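Local coordinates for protein homoserine kinase (Cytophaga hutchinsonii, PDB 4P52) that probably catalyses the ATP-dependent phosphorylation of L-homoserine to O-phospho-L-homoserine, a step on the pathway to threonine, as a GHMP-family kinase, at residues Val204-Ala209 / Ser282-Ser287; Arg210-Lys215 / Ser258-Gly263. All coordinates share one frame; numbering follows the deposited sequence.

Contact 1. Residues Val204-Ala209 / Ser282-Ser287; sequences VQTKDA and SGSGPS
Val204 and Pro286 form the apolar part of this contact. The two side chains lie alongside, running opposite ways, so that Val204 CG2 lies 4.0 Å from Pro286 CB while Val204 CB approaches Pro286 CD. With CG1 anti to the backbone N (chi1 165°), CG2 is the valine branch left to meet the ring. A second apolar touch comes from Ala209, whose CB points at Ser284 and sits 4.1 Å from Ser284 CB. Separately, Ala209 CB packs as a methyl on the carbonyl oxygen Ser284 O at 3.7 Å. Thr206 OG1 and Ser284 OG face each other at 3.9 Å, too far for a direct bond. The polar link is instead a water, bound to Val204 O at 3.0 Å and Gly285 O at 2.6 Å, with a longer bond to Thr206 OG1 at 3.3 Å. It joins the start of helix 206-211, where Gln205 is the N-cap, to the 282-287 loop. That loop opens with a type II' turn from Ser282 to Gly285 and continues through a cis peptide before Pro286. Ser282 OG and Ser287 OG bind the carbonyls of Gly117 and Ser116. SGSGPS matches the glycine-rich motif 3 of GHMP kinases, bonded here to what is probably the motif 2 loop, phosphate-binding in relatives.

Contact 2. Residues Arg210-Lys215 / Ser258-Gly263; sequences RNILPK and SVLIPG
Ile212 is the single residue of 210-215 that touches 258-263: its CD1 meets Val259 and also nears Leu260 CG, while its CG2 meets Leu260 CD1. CG1 runs anti to the backbone N (chi1 -159°) and the chain stays extended through chi2, which carries CD1 out to Val259 CG2 at 3.6 Å. The CG2 methyl, set between the backbone N and the carbonyl carbon, faces Leu260 CD1 at 4.0 Å. The ends of Ile212 and Leu260 meet head-on, whereas Val259 is met at a slant. The contact bridges two turns: one leads from helix 206-211 toward strand 216-218, the other, within the GHMP kinase C-terminal region, joins helix 253-257 to helix 264-273, for which Gly263 is the N-cap. On the second turn a backbone bond from Ile261 N to Ser258 O, 3.0 Å long, closes the bend that carries Val259 and Leu260. Leu260 has CG anti to its carbonyl carbon (chi1 -64°) and CD1 continuing the extended line (chi2 175°), a shape that projects CD1 at the isoleucine. Ile212 also packs on Arg257, while the following Leu213 lies against Leu219 of the second subunit.

In the fold
Both contacts involve the region of helix 206-211: contact 1 uses residues from the turn before it to Ala209, and contact 2 uses Ile212, next in the chain after that range. Both segments of contact 2 fall between those of contact 1 in sequence. Their centres are about 8 Å apart. Leu260 joins them, its CD1 packing on Ala209 CA at 3.7 Å. Contact 1 is partly buried, lies nearer the centre of the chain, and mixes apolar touches with a bound water beside the glycine-rich loop between strands 278-281 and 288-292. Contact 2 is a surface contact, purely aliphatic across its segments and smaller in buried area. The second subunit touches the segments of contact 2 but not those of contact 1, which faces the presumed phosphate-binding loop.

Contact 1. Residues Val204-Ala209 / Ser282-Ser287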
ATOM      1  N   VAL A 204       8.821   8.885 -26.892  1.00 57.04           N
ATOM      2  CA  VAL A 204       9.813   8.623 -25.877  1.00 58.42           C
ATOM      3  C   VAL A 204       9.975   7.104 -25.879  1.00 56.07           C
ATOM      4  O   VAL A 204       8.968   6.357 -25.762  1.00 53.11           O
ATOM      5  CB  VAL A 204       9.275   9.102 -24.507  1.00 58.20           C
ATOM      6  CG1 VAL A 204      10.085   8.540 -23.343  1.00 63.06           C
ATOM      7  CG2 VAL A 204       9.191  10.622 -24.468  1.00 53.58           C
ATOM      8  N   GLN A 205      11.227   6.657 -26.018  1.00 52.94           N
ATOM      9  CA  GLN A 205      11.557   5.235 -25.931  1.00 55.20           C
ATOM     10  C   GLN A 205      11.237   4.605 -24.550  1.00 61.32           C
ATOM     11  O   GLN A 205      11.408   5.257 -23.502  1.00 64.88           O
ATOM     12  CB  GLN A 205      13.028   5.024 -26.297  1.00 55.25           C
ATOM     13  CG  GLN A 205      13.373   5.404 -27.726  1.00 57.30           C
ATOM     14  CD  GLN A 205      12.428   4.810 -28.768  1.00 63.15           C
ATOM     15  OE1 GLN A 205      11.721   5.536 -29.479  1.00 62.87           O
ATOM     16  NE2 GLN A 205      12.409   3.483 -28.862  1.00 66.49           N
ATOM     17  N   THR A 206      10.759   3.353 -24.552  1.00 63.28           N
ATOM     18  CA  THR A 206      10.577   2.577 -23.302  1.00 61.47           C
ATOM     19  C   THR A 206      11.950   2.303 -22.684  1.00 59.15           C
ATOM     20  O   THR A 206      12.123   2.394 -21.455  1.00 57.10           O
ATOM     21  CB  THR A 206       9.798   1.255 -23.525  1.00 59.52           C
ATOM     22  OG1 THR A 206       8.512   1.558 -24.074  1.00 63.47           O
ATOM     23  CG2 THR A 206       9.593   0.492 -22.201  1.00 56.83           C
ATOM     24  N   LYS A 207      12.908   2.009 -23.571  1.00 56.31           N
ATOM     25  CA  LYS A 207      14.312   1.780 -23.256  1.00 57.14           C
ATOM     26  C   LYS A 207      14.919   2.885 -22.364  1.00 57.69           C
ATOM     27  O   LYS A 207      15.568   2.586 -21.354  1.00 54.03           O
ATOM     28  CB  LYS A 207      15.106   1.633 -24.566  1.00 62.62           C
ATOM     29  CG  LYS A 207      16.545   1.176 -24.396  1.00 74.83           C
ATOM     30  CD  LYS A 207      17.379   1.506 -25.630  1.00 85.14           C
ATOM     31  CE  LYS A 207      18.826   1.051 -25.466  1.00 86.19           C
ATOM     32  NZ  LYS A 207      19.580   1.842 -24.447  1.00 83.02           N
ATOM     33  N   ASP A 208      14.707   4.151 -22.743  1.00 57.95           N
ATOM     34  CA  ASP A 208      15.296   5.295 -22.025  1.00 53.81           C
ATOM     35  C   ASP A 208      14.527   5.611 -20.756  1.00 53.13           C
ATOM     36  O   ASP A 208      15.109   6.104 -19.789  1.00 52.21           O
ATOM     37  CB  ASP A 208      15.352   6.522 -22.929  1.00 50.54           C
ATOM     38  CG  ASP A 208      16.128   6.259 -24.206  1.00 52.41           C
ATOM     39  OD1 ASP A 208      17.194   5.567 -24.125  1.00 54.33           O
ATOM     40  OD2 ASP A 208      15.667   6.740 -25.277  1.00 47.72           O
ATOM     41  N   ALA A 209      13.224   5.309 -20.767  1.00 50.66           N
ATOM     42  CA  ALA A 209      12.377   5.389 -19.571  1.00 49.78           C
ATOM     43  C   ALA A 209      12.691   4.340 -18.489  1.00 49.89           C
ATOM     44  O   ALA A 209      12.311   4.548 -17.343  1.00 50.59           O
ATOM     45  CB  ALA A 209      10.892   5.359 -19.947  1.00 47.33           C
ATOM     46  N   SER A 282       1.426   7.892 -17.557  1.00 22.61           N
ATOM     47  CA  SER A 282       0.793   6.601 -17.731  1.00 22.39           C
ATOM     48  C   SER A 282       1.829   5.583 -18.147  1.00 21.57           C
ATOM     49  O   SER A 282       2.518   5.784 -19.158  1.00 21.61           O
ATOM     50  CB  SER A 282      -0.282   6.704 -18.791  1.00 25.07           C
ATOM     51  OG  SER A 282      -0.796   5.414 -19.059  1.00 29.26           O
ATOM     52  N   GLY A 283       1.943   4.489 -17.391  1.00 21.15           N
ATOM     53  CA  GLY A 283       2.979   3.476 -17.654  1.00 22.36           C
ATOM     54  C   GLY A 283       4.366   4.109 -17.789  1.00 24.74           C
ATOM     55  O   GLY A 283       4.833   4.812 -16.891  1.00 26.97           O
ATOM     56  N   SER A 284       5.035   3.905 -18.914  1.00 24.35           N
ATOM     57  CA  SER A 284       6.348   4.493 -19.062  1.00 25.71           C
ATOM     58  C   SER A 284       6.313   5.764 -19.956  1.00 25.55           C
ATOM     59  O   SER A 284       7.361   6.306 -20.343  1.00 27.15           O
ATOM     60  CB  SER A 284       7.304   3.437 -19.606  1.00 28.87           C
ATOM     61  OG  SER A 284       6.790   2.969 -20.835  1.00 32.38           O
ATOM     62  N   GLY A 285       5.112   6.247 -20.270  1.00 22.80           N
ATOM     63  CA  GLY A 285       4.975   7.486 -21.026  1.00 22.14           C
ATOM     64  C   GLY A 285       5.163   7.285 -22.513  1.00 22.69           C
ATOM     65  O   GLY A 285       5.403   6.162 -22.960  1.00 22.15           O
ATOM     66  N   PRO A 286       5.060   8.375 -23.293  1.00 23.22           N
ATOM     67  CA  PRO A 286       4.819   9.783 -22.888  1.00 23.06           C
ATOM     68  C   PRO A 286       3.366  10.152 -22.513  1.00 24.24           C
ATOM     69  O   PRO A 286       3.119  11.314 -22.122  1.00 25.66           O
ATOM     70  CB  PRO A 286       5.228  10.573 -24.116  1.00 22.11           C
ATOM     71  CG  PRO A 286       4.943   9.642 -25.248  1.00 23.22           C
ATOM     72  CD  PRO A 286       5.243   8.247 -24.749  1.00 23.24           C
ATOM     73  N   SER A 287       2.423   9.208 -22.608  1.00 22.13           N
ATOM     74  CA  SER A 287       1.044   9.489 -22.165  1.00 21.14           C
ATOM     75  C   SER A 287       0.929   9.839 -20.695  1.00 21.05           C
ATOM     76  O   SER A 287       1.689   9.335 -19.849  1.00 21.53           O
ATOM     77  CB  SER A 287       0.098   8.341 -22.493  1.00 20.86           C
ATOM     78  OG  SER A 287      -0.020   8.247 -23.902  1.00 22.50           O
TER
HETATM   79  O   HOH W   1       7.318   4.601 -23.896  1.00 34.94           O

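Contact 2. Residues Arg210-Lys215 / Ser258-Gly263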
ATOM      1  N   ARG A 210      13.349   3.227 -18.855  1.00 49.84           N
ATOM      2  CA  ARG A 210      13.801   2.196 -17.898  1.00 51.89           C
ATOM      3  C   ARG A 210      15.150   2.538 -17.321  1.00 43.55           C
ATOM      4  O   ARG A 210      15.321   2.559 -16.091  1.00 43.86           O
ATOM      5  CB  ARG A 210      13.897   0.805 -18.533  1.00 68.02           C
ATOM      6  CG  ARG A 210      12.590   0.012 -18.587  1.00 90.61           C
ATOM      7  CD  ARG A 210      12.827  -1.444 -18.989  1.00107.08           C
ATOM      8  NE  ARG A 210      13.999  -1.605 -19.866  1.00121.18           N
ATOM      9  CZ  ARG A 210      13.967  -1.624 -21.203  1.00119.85           C
ATOM     10  NH1 ARG A 210      12.816  -1.500 -21.855  1.00119.29           N
ATOM     11  NH2 ARG A 210      15.096  -1.768 -21.892  1.00113.58           N
ATOM     12  N   ASN A 211      16.098   2.795 -18.218  1.00 38.66           N
ATOM     13  CA  ASN A 211      17.465   3.179 -17.868  1.00 37.77           C
ATOM     14  C   ASN A 211      17.586   4.386 -16.980  1.00 32.04           C
ATOM     15  O   ASN A 211      18.551   4.521 -16.224  1.00 33.46           O
ATOM     16  CB  ASN A 211      18.296   3.436 -19.129  1.00 44.78           C
ATOM     17  CG  ASN A 211      18.544   2.174 -19.923  1.00 53.46           C
ATOM     18  OD1 ASN A 211      18.127   2.060 -21.077  1.00 56.17           O
ATOM     19  ND2 ASN A 211      19.201   1.199 -19.295  1.00 58.54           N
ATOM     20  N   ILE A 212      16.620   5.277 -17.061  1.00 27.88           N
ATOM     21  CA  ILE A 212      16.748   6.516 -16.324  1.00 24.80           C
ATOM     22  C   ILE A 212      16.306   6.388 -14.850  1.00 23.06           C
ATOM     23  O   ILE A 212      16.646   7.226 -14.040  1.00 21.36           O
ATOM     24  CB  ILE A 212      16.028   7.644 -17.054  1.00 22.86           C
ATOM     25  CG1 ILE A 212      16.567   8.996 -16.615  1.00 21.86           C
ATOM     26  CG2 ILE A 212      14.533   7.498 -16.858  1.00 22.56           C
ATOM     27  CD1 ILE A 212      15.973  10.162 -17.375  1.00 21.37           C
ATOM     28  N   LEU A 213      15.564   5.334 -14.519  1.00 23.26           N
ATOM     29  CA  LEU A 213      15.205   5.068 -13.115  1.00 24.99           C
ATOM     30  C   LEU A 213      16.439   4.888 -12.250  1.00 25.31           C
ATOM     31  O   LEU A 213      17.419   4.335 -12.729  1.00 26.69           O
ATOM     32  CB  LEU A 213      14.342   3.823 -12.984  1.00 26.14           C
ATOM     33  CG  LEU A 213      13.094   3.756 -13.852  1.00 28.45           C
ATOM     34  CD1 LEU A 213      12.540   2.345 -13.804  1.00 29.78           C
ATOM     35  CD2 LEU A 213      12.058   4.801 -13.467  1.00 27.66           C
ATOM     36  N   PRO A 214      16.399   5.363 -10.983  1.00 25.05           N
ATOM     37  CA  PRO A 214      17.508   5.085 -10.046  1.00 26.46           C
ATOM     38  C   PRO A 214      17.619   3.589  -9.763  1.00 29.00           C
ATOM     39  O   PRO A 214      16.605   2.870  -9.813  1.00 29.00           O
ATOM     40  CB  PRO A 214      17.089   5.819  -8.757  1.00 25.24           C
ATOM     41  CG  PRO A 214      15.614   6.008  -8.881  1.00 24.71           C
ATOM     42  CD  PRO A 214      15.311   6.135 -10.344  1.00 24.19           C
ATOM     43  N   LYS A 215      18.831   3.113  -9.497  1.00 31.88           N
ATOM     44  CA  LYS A 215      19.016   1.720  -9.125  1.00 36.72           C
ATOM     45  C   LYS A 215      18.788   1.549  -7.642  1.00 36.57           C
ATOM     46  O   LYS A 215      18.304   0.506  -7.206  1.00 38.39           O
ATOM     47  CB  LYS A 215      20.409   1.237  -9.504  1.00 43.77           C
ATOM     48  CG  LYS A 215      20.595   1.068 -11.000  1.00 54.37           C
ATOM     49  CD  LYS A 215      22.072   1.008 -11.355  1.00 66.69           C
ATOM     50  CE  LYS A 215      22.281   1.101 -12.859  1.00 74.31           C
ATOM     51  NZ  LYS A 215      23.722   1.327 -13.161  1.00 78.48           N
ATOM     52  N   SER A 258      10.094  12.359 -15.935  1.00 25.27           N
ATOM     53  CA  SER A 258       9.392  13.497 -16.488  1.00 25.57           C
ATOM     54  C   SER A 258      10.306  14.352 -17.390  1.00 26.64           C
ATOM     55  O   SER A 258       9.797  15.031 -18.270  1.00 29.60           O
ATOM     56  CB  SER A 258       8.789  14.337 -15.367  1.00 24.77           C
ATOM     57  OG  SER A 258       9.826  15.078 -14.754  1.00 26.33           O
ATOM     58  N   VAL A 259      11.624  14.324 -17.180  1.00 24.49           N
ATOM     59  CA  VAL A 259      12.536  15.004 -18.082  1.00 26.11           C
ATOM     60  C   VAL A 259      12.447  14.505 -19.525  1.00 28.51           C
ATOM     61  O   VAL A 259      12.782  15.264 -20.453  1.00 31.62           O
ATOM     62  CB  VAL A 259      14.021  14.927 -17.643  1.00 27.37           C
ATOM     63  CG1 VAL A 259      14.215  15.609 -16.297  1.00 28.52           C
ATOM     64  CG2 VAL A 259      14.545  13.488 -17.627  1.00 25.45           C
ATOM     65  N   LEU A 260      12.023  13.241 -19.710  1.00 25.99           N
ATOM     66  CA  LEU A 260      11.870  12.660 -21.029  1.00 24.22           C
ATOM     67  C   LEU A 260      10.597  13.108 -21.724  1.00 25.31           C
ATOM     68  O   LEU A 260      10.465  12.930 -22.933  1.00 27.34           O
ATOM     69  CB  LEU A 260      11.855  11.141 -20.934  1.00 22.96           C
ATOM     70  CG  LEU A 260      13.149  10.497 -20.420  1.00 22.63           C
ATOM     71  CD1 LEU A 260      12.973   8.992 -20.247  1.00 21.23           C
ATOM     72  CD2 LEU A 260      14.362  10.824 -21.295  1.00 22.01           C
ATOM     73  N   ILE A 261       9.641  13.669 -20.994  1.00 24.07           N
ATOM     74  CA  ILE A 261       8.362  13.979 -21.619  1.00 25.28           C
ATOM     75  C   ILE A 261       8.193  15.465 -21.859  1.00 27.35           C
ATOM     76  O   ILE A 261       8.101  16.251 -20.914  1.00 29.32           O
ATOM     77  CB  ILE A 261       7.175  13.451 -20.788  1.00 24.60           C
ATOM     78  CG1 ILE A 261       7.276  11.931 -20.637  1.00 24.19           C
ATOM     79  CG2 ILE A 261       5.848  13.914 -21.391  1.00 23.20           C
ATOM     80  CD1 ILE A 261       6.366  11.349 -19.567  1.00 24.19           C
ATOM     81  N   PRO A 262       8.128  15.865 -23.126  1.00 27.25           N
ATOM     82  CA  PRO A 262       8.067  17.304 -23.399  1.00 27.64           C
ATOM     83  C   PRO A 262       6.825  17.936 -22.791  1.00 28.03           C
ATOM     84  O   PRO A 262       5.733  17.408 -22.961  1.00 27.46           O
ATOM     85  CB  PRO A 262       7.990  17.368 -24.918  1.00 28.04           C
ATOM     86  CG  PRO A 262       8.535  16.051 -25.385  1.00 27.70           C
ATOM     87  CD  PRO A 262       8.125  15.054 -24.351  1.00 26.79           C
ATOM     88  N   GLY A 263       7.003  19.035 -22.058  1.00 29.07           N
ATOM     89  CA  GLY A 263       5.888  19.800 -21.507  1.00 29.07           C
ATOM     90  C   GLY A 263       5.240  19.196 -20.280  1.00 29.95           C
ATOM     91  O   GLY A 263       4.203  19.682 -19.811  1.00 32.56           O
TER